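Local coordinates for YrrB protein (Bacillus subtilis, PDB 2Q7F) that is a tetratricopeptide repeat protein that could mediate complex formation among RNA sulfuration components, RNA processing components and aminoacyl-tRNA synthetases, at residues 129-132 and 133-137. Residues are numbered along the deposited sequence; the frame is centred on the assembly and turned at random.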
ATOM      1  N   TYR A 129       3.006  -1.812  -4.048  1.00 49.38           N
ATOM      2  CA  TYR A 129       2.693  -1.284  -2.729  1.00 49.37           C
ATOM      3  C   TYR A 129       1.187  -1.214  -2.495  1.00 49.11           C
ATOM      4  O   TYR A 129       0.682  -1.752  -1.509  1.00 49.09           O
ATOM      5  CB  TYR A 129       3.325   0.098  -2.520  1.00 49.57           C
ATOM      6  CG  TYR A 129       2.914   0.738  -1.212  1.00 50.38           C
ATOM      7  CD1 TYR A 129       3.473   0.312  -0.003  1.00 49.99           C
ATOM      8  CD2 TYR A 129       1.953   1.759  -1.179  1.00 49.85           C
ATOM      9  CE1 TYR A 129       3.092   0.882   1.203  1.00 50.35           C
ATOM     10  CE2 TYR A 129       1.576   2.341   0.018  1.00 50.08           C
ATOM     11  CZ  TYR A 129       2.148   1.895   1.209  1.00 50.91           C
ATOM     12  OH  TYR A 129       1.775   2.457   2.411  1.00 51.90           O
ATOM     13  N   MET A 130       0.479  -0.541  -3.396  1.00 48.78           N
ATOM     14  CA  MET A 130      -0.963  -0.367  -3.249  1.00 48.52           C
ATOM     15  C   MET A 130      -1.652  -1.726  -3.207  1.00 48.57           C
ATOM     16  O   MET A 130      -2.567  -1.949  -2.403  1.00 48.53           O
ATOM     17  CB  MET A 130      -1.524   0.496  -4.380  1.00 48.43           C
ATOM     18  CG  MET A 130      -1.026   1.945  -4.386  1.00 48.12           C
ATOM     19  SD  MET A 130      -1.377   2.868  -2.871  1.00 46.48           S
ATOM     20  CE  MET A 130      -3.159   3.059  -3.000  1.00 46.12           C
ATOM     21  N   LEU A 131      -1.191  -2.641  -4.055  1.00 48.52           N
ATOM     22  CA  LEU A 131      -1.738  -3.989  -4.085  1.00 49.09           C
ATOM     23  C   LEU A 131      -1.405  -4.725  -2.789  1.00 49.46           C
ATOM     24  O   LEU A 131      -2.297  -5.250  -2.136  1.00 49.69           O
ATOM     25  CB  LEU A 131      -1.263  -4.770  -5.317  1.00 48.84           C
ATOM     26  CG  LEU A 131      -1.750  -6.212  -5.486  1.00 48.87           C
ATOM     27  CD1 LEU A 131      -3.291  -6.341  -5.398  1.00 48.23           C
ATOM     28  CD2 LEU A 131      -1.219  -6.778  -6.807  1.00 48.79           C
ATOM     29  N   GLY A 132      -0.130  -4.736  -2.415  1.00 49.92           N
ATOM     30  CA  GLY A 132       0.287  -5.333  -1.155  1.00 50.65           C
ATOM     31  C   GLY A 132      -0.581  -4.850  -0.007  1.00 51.22           C
ATOM     32  O   GLY A 132      -1.203  -5.651   0.696  1.00 51.63           O
ATOM     33  N   THR A 133      -0.657  -3.535   0.160  1.00 51.52           N
ATOM     34  CA  THR A 133      -1.367  -2.962   1.301  1.00 52.37           C
ATOM     35  C   THR A 133      -2.868  -3.280   1.295  1.00 52.53           C
ATOM     36  O   THR A 133      -3.457  -3.585   2.336  1.00 52.53           O
ATOM     37  CB  THR A 133      -1.134  -1.455   1.408  1.00 52.36           C
ATOM     38  OG1 THR A 133       0.259  -1.192   1.212  1.00 53.10           O
ATOM     39  CG2 THR A 133      -1.535  -0.957   2.800  1.00 52.65           C
ATOM     40  N   VAL A 134      -3.473  -3.220   0.118  1.00 52.74           N
ATOM     41  CA  VAL A 134      -4.880  -3.545  -0.020  1.00 53.04           C
ATOM     42  C   VAL A 134      -5.109  -5.023   0.300  1.00 53.42           C
ATOM     43  O   VAL A 134      -6.094  -5.381   0.947  1.00 53.93           O
ATOM     44  CB  VAL A 134      -5.417  -3.115  -1.417  1.00 53.09           C
ATOM     45  CG1 VAL A 134      -6.629  -3.929  -1.841  1.00 52.99           C
ATOM     46  CG2 VAL A 134      -5.748  -1.617  -1.402  1.00 52.46           C
ATOM     47  N   LEU A 135      -4.179  -5.874  -0.117  1.00 53.65           N
ATOM     48  CA  LEU A 135      -4.258  -7.283   0.211  1.00 53.87           C
ATOM     49  C   LEU A 135      -4.199  -7.509   1.720  1.00 54.57           C
ATOM     50  O   LEU A 135      -4.765  -8.476   2.222  1.00 54.50           O
ATOM     51  CB  LEU A 135      -3.162  -8.058  -0.503  1.00 53.48           C
ATOM     52  CG  LEU A 135      -3.503  -8.388  -1.948  1.00 52.57           C
ATOM     53  CD1 LEU A 135      -2.267  -8.856  -2.649  1.00 52.57           C
ATOM     54  CD2 LEU A 135      -4.600  -9.443  -2.027  1.00 52.86           C
ATOM     55  N   VAL A 136      -3.530  -6.599   2.428  1.00 55.35           N
ATOM     56  CA  VAL A 136      -3.467  -6.633   3.885  1.00 56.16           C
ATOM     57  C   VAL A 136      -4.831  -6.309   4.503  1.00 56.98           C
ATOM     58  O   VAL A 136      -5.344  -7.086   5.325  1.00 56.92           O
ATOM     59  CB  VAL A 136      -2.358  -5.689   4.436  1.00 56.35           C
ATOM     60  CG1 VAL A 136      -2.519  -5.453   5.945  1.00 55.83           C
ATOM     61  CG2 VAL A 136      -0.971  -6.249   4.121  1.00 55.84           C
ATOM     62  N   LYS A 137      -5.422  -5.183   4.097  1.00 57.79           N
ATOM     63  CA  LYS A 137      -6.733  -4.776   4.611  1.00 58.86           C
ATOM     64  C   LYS A 137      -7.768  -5.878   4.424  1.00 59.47           C
ATOM     65  O   LYS A 137      -8.731  -5.962   5.178  1.00 60.26           O
ATOM     66  CB  LYS A 137      -7.234  -3.496   3.935  1.00 59.18           C
ATOM     67  CG  LYS A 137      -6.285  -2.295   3.978  1.00 60.03           C
ATOM     68  CD  LYS A 137      -6.167  -1.668   5.362  1.00 61.11           C
ATOM     69  CE  LYS A 137      -5.215  -0.469   5.346  1.00 61.92           C
ATOM     70  NZ  LYS A 137      -5.132   0.218   6.676  1.00 63.45           N
TER
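Tyr129 and Thr133 meet one turn apart on helix 125-137, the first helix of the fourth tetratricopeptide repeat. The hydroxyl of Thr133 lies over one face of the Tyr129 ring, toward its rim, with OG1 3.5 Å from CE1. With chi1 at 175°, trans to the backbone N, the Tyr129 side chain leaves the backbone away from residues 133-137, and its ring end comes back beside Thr133. Thr133 chi1 of -45° turns OG1 back to the preceding turn. There OG1 donates to Tyr129 O at 2.8 Å, from above the carbonyl plane. Thr133 N donates to the same oxygen, nearly straight, so two bonds grip it. The phenol OH is hydrogen-bonded to Glu160, and the side chain also touches Ala161 of helix 159-172. An alanine at Tyr129 is likely to take the ring face away from the Thr133 hydroxyl and leave Glu160 without its phenol partner. Met130 and Val134 pack against helix 91-103 and helix 107-120 of the preceding repeat. Leu131 and Leu135 run alongside each other in the same direction, and both touch Tyr147 of helix 141-154, the second helix of this repeat. Leu131 CD1 rests 3.9 Å from Leu135 CD1.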